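Long-range contact in ESSB (PDB 4ANO), which is an integral membrane component of the type VII secretion system, represented here by its cytoplasmic fragment, and probably takes part in protein export: residues Glu41-Arg54 against Pro123-Pro135. Sequence-based numbering, arbitrary orientation.
Sequences ELEVLKEVDPCIVR and PFFLHVGVKESLP
Glu-41 OE1 is gripped by two donors: Ser-133 OG, 2.6 Å away and approaching from above the carboxylate plane, and Gln-37 N. Ser-133 N and Leu-134 N both donate to Val-130 O, the signature of a classic beta bulge. At the other end, Arg-54 NE donates to Leu-126 O at 2.9 Å, nearly in line with the carbonyl (C=O...N angle 166°), while NH2 adds a weak, longer bond. NH2 also makes a weak bond to Phe-125 O; the N-H...O angle there is only 117° although the atoms are 2.7 Å apart. A chain extended from CG to NE carries the guanidinium to these two carbonyls. Its rotation is fixed on the remaining edge by Asp-49 OD2, which takes both NH1 and NH2 (3.1 Å to NH2) in a salt bridge, and its faces are lined by Val-48 CB and Ile-52 CG2. A leucine in place of Arg-54 would probably leave the Leu-126 carbonyl without this donor and the Asp-49 carboxylate without its counter-charge. Asp-49 OD1 meanwhile accepts from Ile-52 N, an Asx motif, and Phe-124 turns the edge of its ring to the carboxylate carbon. Ile-52 CD1 packs on Phe-124 CB at 3.6 Å, and Cys-51 SG lies obliquely to the ring. Between the two ends, Val-130 CG2 meets Leu-45 CG at 3.8 Å, and Leu-134 crosses Leu-45 at about a right angle. In a domain probably related to protein kinases, as YukC family membership suggests, the 3-10 segment through 41-46 and the start of strand 53-58 thus join the four-stranded antiparallel sheet holding strands 53-58 and 62-68 to strands 123-125 and 129-130, with Phe-125 packed against helix 84-98.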
loop_
_atom_site.group_PDB
_atom_site.type_symbol
_atom_site.label_atom_id
_atom_site.label_comp_id
_atom_site.label_asym_id
_atom_site.label_seq_id
_atom_site.Cartn_x
_atom_site.Cartn_y
_atom_site.Cartn_z
ATOM N N GLU A 41 -20.764 -11.383 4.538
ATOM C CA GLU A 41 -19.291 -11.481 4.743
ATOM C C GLU A 41 -18.584 -10.187 4.469
ATOM O O GLU A 41 -17.508 -9.985 5.031
ATOM C CB GLU A 41 -18.671 -12.534 3.814
ATOM C CG GLU A 41 -19.227 -13.960 4.032
ATOM C CD GLU A 41 -19.064 -14.932 2.857
ATOM O OE1 GLU A 41 -18.319 -14.695 1.887
ATOM O OE2 GLU A 41 -19.730 -15.987 2.928
ATOM N N LEU A 42 -19.168 -9.331 3.600
ATOM C CA LEU A 42 -18.518 -8.056 3.199
ATOM C C LEU A 42 -18.781 -6.913 4.183
ATOM O O LEU A 42 -18.197 -5.831 4.069
ATOM C CB LEU A 42 -18.937 -7.647 1.757
ATOM C CG LEU A 42 -18.622 -8.674 0.684
ATOM C CD1 LEU A 42 -18.750 -7.925 -0.656
ATOM C CD2 LEU A 42 -17.141 -9.248 0.872
ATOM N N GLU A 43 -19.649 -7.144 5.155
ATOM C CA GLU A 43 -20.021 -6.079 6.124
ATOM C C GLU A 43 -18.787 -5.601 6.901
ATOM O O GLU A 43 -18.719 -4.384 7.249
ATOM C CB GLU A 43 -21.253 -6.502 6.995
ATOM C CG GLU A 43 -21.823 -5.336 7.951
ATOM C CD GLU A 43 -20.862 -4.875 9.009
ATOM O OE1 GLU A 43 -20.125 -5.741 9.531
ATOM O OE2 GLU A 43 -20.854 -3.643 9.371
ATOM N N VAL A 44 -17.780 -6.481 7.088
ATOM C CA VAL A 44 -16.538 -6.115 7.788
ATOM C C VAL A 44 -15.839 -4.910 7.093
ATOM O O VAL A 44 -15.063 -4.218 7.717
ATOM C CB VAL A 44 -15.632 -7.324 7.909
ATOM C CG1 VAL A 44 -15.012 -7.773 6.541
ATOM C CG2 VAL A 44 -14.588 -7.107 8.981
ATOM N N LEU A 45 -16.170 -4.646 5.817
ATOM C CA LEU A 45 -15.469 -3.608 5.068
ATOM C C LEU A 45 -15.977 -2.260 5.547
ATOM O O LEU A 45 -15.270 -1.264 5.315
ATOM C CB LEU A 45 -15.725 -3.747 3.560
ATOM C CG LEU A 45 -14.924 -4.908 2.847
ATOM C CD1 LEU A 45 -15.260 -4.889 1.282
ATOM C CD2 LEU A 45 -13.431 -4.663 3.067
ATOM N N LYS A 46 -17.112 -2.275 6.265
ATOM C CA LYS A 46 -17.637 -0.996 6.878
ATOM C C LYS A 46 -16.798 -0.582 8.116
ATOM O O LYS A 46 -16.956 0.538 8.670
ATOM C CB LYS A 46 -19.109 -1.122 7.303
ATOM C CG LYS A 46 -20.141 -1.565 6.276
ATOM C CD LYS A 46 -20.417 -0.574 5.151
ATOM C CE LYS A 46 -21.169 0.627 5.632
ATOM N NZ LYS A 46 -21.318 1.431 4.416
ATOM N N GLU A 47 -15.948 -1.506 8.532
ATOM C CA GLU A 47 -15.257 -1.438 9.803
ATOM C C GLU A 47 -13.757 -1.617 9.620
ATOM O O GLU A 47 -13.082 -2.342 10.376
ATOM C CB GLU A 47 -15.870 -2.434 10.827
ATOM C CG GLU A 47 -17.232 -1.995 11.469
ATOM C CD GLU A 47 -18.414 -2.653 10.805
ATOM O OE1 GLU A 47 -18.280 -2.906 9.588
ATOM O OE2 GLU A 47 -19.448 -2.961 11.476
ATOM N N VAL A 48 -13.217 -0.929 8.622
ATOM C CA VAL A 48 -11.772 -1.015 8.433
ATOM C C VAL A 48 -11.092 0.065 9.244
ATOM O O VAL A 48 -10.210 -0.212 10.036
ATOM C CB VAL A 48 -11.368 -0.964 6.962
ATOM C CG1 VAL A 48 -9.815 -0.988 6.800
ATOM C CG2 VAL A 48 -12.125 -2.121 6.241
ATOM N N ASP A 49 -11.512 1.295 9.052
ATOM C CA ASP A 49 -10.745 2.373 9.727
ATOM C C ASP A 49 -11.777 3.471 9.874
ATOM O O ASP A 49 -12.597 3.634 9.055
ATOM C CB ASP A 49 -9.498 2.763 8.917
ATOM C CG ASP A 49 -9.844 3.530 7.629
ATOM O OD1 ASP A 49 -10.182 4.721 7.727
ATOM O OD2 ASP A 49 -9.701 2.949 6.500
ATOM N N PRO A 50 -11.735 4.213 10.963
ATOM C CA PRO A 50 -12.810 5.222 11.053
ATOM C C PRO A 50 -12.723 6.397 10.031
ATOM O O PRO A 50 -13.769 7.045 9.753
ATOM C CB PRO A 50 -12.652 5.720 12.467
ATOM C CG PRO A 50 -11.098 5.629 12.754
ATOM C CD PRO A 50 -10.590 4.453 11.836
ATOM N N CYS A 51 -11.542 6.647 9.456
ATOM C CA CYS A 51 -11.427 7.793 8.499
ATOM C C CYS A 51 -12.063 7.663 7.134
ATOM O O CYS A 51 -12.662 8.604 6.602
ATOM C CB CYS A 51 -9.938 8.117 8.316
ATOM S SG CYS A 51 -9.260 8.705 9.936
ATOM N N ILE A 52 -12.065 6.441 6.591
ATOM C CA ILE A 52 -12.380 6.294 5.167
ATOM C C ILE A 52 -13.666 5.544 5.128
ATOM O O ILE A 52 -13.789 4.510 5.800
ATOM C CB ILE A 52 -11.245 5.475 4.436
ATOM C CG1 ILE A 52 -9.995 6.342 4.332
ATOM C CG2 ILE A 52 -11.713 5.109 3.031
ATOM C CD1 ILE A 52 -8.875 5.575 3.712
ATOM N N VAL A 53 -14.646 6.096 4.450
ATOM C CA VAL A 53 -15.999 5.494 4.348
ATOM C C VAL A 53 -15.958 4.549 3.104
ATOM O O VAL A 53 -15.298 4.884 2.095
ATOM C CB VAL A 53 -17.085 6.605 4.247
ATOM C CG1 VAL A 53 -18.483 6.063 3.694
ATOM C CG2 VAL A 53 -17.322 7.347 5.617
ATOM N N ARG A 54 -16.595 3.365 3.216
ATOM C CA ARG A 54 -16.723 2.385 2.129
ATOM C C ARG A 54 -18.156 1.992 2.043
ATOM O O ARG A 54 -18.726 1.576 3.048
ATOM C CB ARG A 54 -15.876 1.114 2.359
ATOM C CG ARG A 54 -14.399 1.414 2.462
ATOM C CD ARG A 54 -13.454 0.165 2.584
ATOM N NE ARG A 54 -12.036 0.589 2.824
ATOM C CZ ARG A 54 -11.556 1.315 3.820
ATOM N NH1 ARG A 54 -12.285 1.830 4.857
ATOM N NH2 ARG A 54 -10.282 1.604 3.790
ATOM N N PRO A 123 -0.231 5.962 6.903
ATOM C CA PRO A 123 -0.923 5.492 5.672
ATOM C C PRO A 123 -2.235 4.805 5.930
ATOM O O PRO A 123 -2.437 4.260 6.997
ATOM C CB PRO A 123 0.089 4.537 5.053
ATOM C CG PRO A 123 0.687 3.875 6.350
ATOM C CD PRO A 123 0.847 5.027 7.337
ATOM N N PHE A 124 -3.148 4.918 4.972
ATOM C CA PHE A 124 -4.408 4.234 4.945
ATOM C C PHE A 124 -4.617 3.561 3.624
ATOM O O PHE A 124 -4.336 4.095 2.578
ATOM C CB PHE A 124 -5.578 5.174 5.170
ATOM C CG PHE A 124 -5.606 5.766 6.539
ATOM C CD1 PHE A 124 -4.598 6.719 6.940
ATOM C CD2 PHE A 124 -6.545 5.344 7.474
ATOM C CE1 PHE A 124 -4.600 7.246 8.282
ATOM C CE2 PHE A 124 -6.536 5.852 8.784
ATOM C CZ PHE A 124 -5.563 6.782 9.180
ATOM N N PHE A 125 -5.239 2.374 3.647
ATOM C CA PHE A 125 -5.570 1.678 2.421
ATOM C C PHE A 125 -6.916 2.034 1.920
ATOM O O PHE A 125 -7.865 2.220 2.729
ATOM C CB PHE A 125 -5.537 0.132 2.645
ATOM C CG PHE A 125 -4.217 -0.358 2.978
ATOM C CD1 PHE A 125 -3.281 -0.537 1.973
ATOM C CD2 PHE A 125 -3.854 -0.597 4.274
ATOM C CE1 PHE A 125 -2.027 -0.986 2.247
ATOM C CE2 PHE A 125 -2.576 -0.994 4.588
ATOM C CZ PHE A 125 -1.641 -1.165 3.573
ATOM N N LEU A 126 -7.070 2.097 0.616
ATOM C CA LEU A 126 -8.288 2.302 -0.001
ATOM C C LEU A 126 -9.094 1.017 -0.085
ATOM O O LEU A 126 -10.104 0.865 0.616
ATOM C CB LEU A 126 -8.108 2.891 -1.411
ATOM C CG LEU A 126 -7.555 4.332 -1.314
ATOM C CD1 LEU A 126 -6.929 4.793 -2.569
ATOM C CD2 LEU A 126 -8.714 5.276 -0.905
ATOM N N HIS A 127 -8.661 0.109 -0.912
ATOM C CA HIS A 127 -9.330 -1.199 -1.046
ATOM C C HIS A 127 -8.707 -2.231 -0.072
ATOM O O HIS A 127 -7.498 -2.266 0.080
ATOM C CB HIS A 127 -9.163 -1.759 -2.433
ATOM C CG HIS A 127 -9.699 -3.160 -2.559
ATOM N ND1 HIS A 127 -11.041 -3.453 -2.541
ATOM C CD2 HIS A 127 -9.057 -4.336 -2.516
ATOM C CE1 HIS A 127 -11.211 -4.760 -2.543
ATOM N NE2 HIS A 127 -10.015 -5.330 -2.580
ATOM N N VAL A 128 -9.566 -3.058 0.556
ATOM C CA VAL A 128 -9.055 -4.140 1.450
ATOM C C VAL A 128 -9.820 -5.393 1.083
ATOM O O VAL A 128 -10.986 -5.321 0.671
ATOM C CB VAL A 128 -9.384 -3.728 2.878
ATOM C CG1 VAL A 128 -8.974 -4.785 3.798
ATOM C CG2 VAL A 128 -8.552 -2.411 3.289
ATOM N N GLY A 129 -9.066 -6.530 0.990
ATOM C CA GLY A 129 -9.715 -7.868 0.756
ATOM C C GLY A 129 -10.314 -8.480 2.021
ATOM O O GLY A 129 -10.140 -8.014 3.157
ATOM N N VAL A 130 -11.179 -9.470 1.759
ATOM C CA VAL A 130 -11.805 -10.245 2.807
ATOM C C VAL A 130 -11.535 -11.677 2.620
ATOM O O VAL A 130 -11.771 -12.264 1.563
ATOM C CB VAL A 130 -13.343 -10.022 2.803
ATOM C CG1 VAL A 130 -14.005 -10.746 4.005
ATOM C CG2 VAL A 130 -13.600 -8.517 2.863
ATOM N N LYS A 131 -10.931 -12.251 3.659
ATOM C CA LYS A 131 -10.597 -13.693 3.560
ATOM C C LYS A 131 -11.739 -14.585 3.121
ATOM O O LYS A 131 -12.846 -14.520 3.678
ATOM C CB LYS A 131 -9.960 -14.128 4.870
ATOM C CG LYS A 131 -9.201 -15.543 4.776
ATOM C CD LYS A 131 -8.760 -15.971 6.210
ATOM C CE LYS A 131 -8.506 -17.491 6.373
ATOM N NZ LYS A 131 -8.212 -18.229 5.105
ATOM N N GLU A 132 -11.452 -15.407 2.092
ATOM C CA GLU A 132 -12.410 -16.389 1.471
ATOM C C GLU A 132 -13.659 -15.696 0.842
ATOM O O GLU A 132 -14.710 -16.321 0.625
ATOM C CB GLU A 132 -12.870 -17.388 2.536
ATOM C CG GLU A 132 -11.819 -18.366 3.000
ATOM C CD GLU A 132 -12.387 -19.505 3.781
ATOM O OE1 GLU A 132 -12.907 -19.287 4.916
ATOM O OE2 GLU A 132 -12.278 -20.643 3.248
ATOM N N SER A 133 -13.570 -14.381 0.562
ATOM C CA SER A 133 -14.700 -13.671 0.078
ATOM C C SER A 133 -14.390 -12.710 -1.095
ATOM O O SER A 133 -15.085 -12.695 -2.083
ATOM C CB SER A 133 -15.401 -12.891 1.200
ATOM O OG SER A 133 -15.924 -13.725 2.225
ATOM N N LEU A 134 -13.379 -11.855 -0.972
ATOM C CA LEU A 134 -13.199 -10.760 -1.912
ATOM C C LEU A 134 -11.703 -10.545 -2.035
ATOM O O LEU A 134 -11.026 -10.367 -1.079
ATOM C CB LEU A 134 -13.869 -9.466 -1.340
ATOM C CG LEU A 134 -13.808 -8.288 -2.300
ATOM C CD1 LEU A 134 -14.961 -8.586 -3.354
ATOM C CD2 LEU A 134 -14.143 -6.989 -1.584
ATOM N N PRO A 135 -11.186 -10.577 -3.233
ATOM C CA PRO A 135 -9.706 -10.479 -3.363
ATOM C C PRO A 135 -9.168 -9.140 -2.804
ATOM O O PRO A 135 -9.780 -8.111 -2.971
ATOM C CB PRO A 135 -9.492 -10.524 -4.883
ATOM C CG PRO A 135 -10.747 -11.178 -5.439
ATOM C CD PRO A 135 -11.855 -10.665 -4.539
#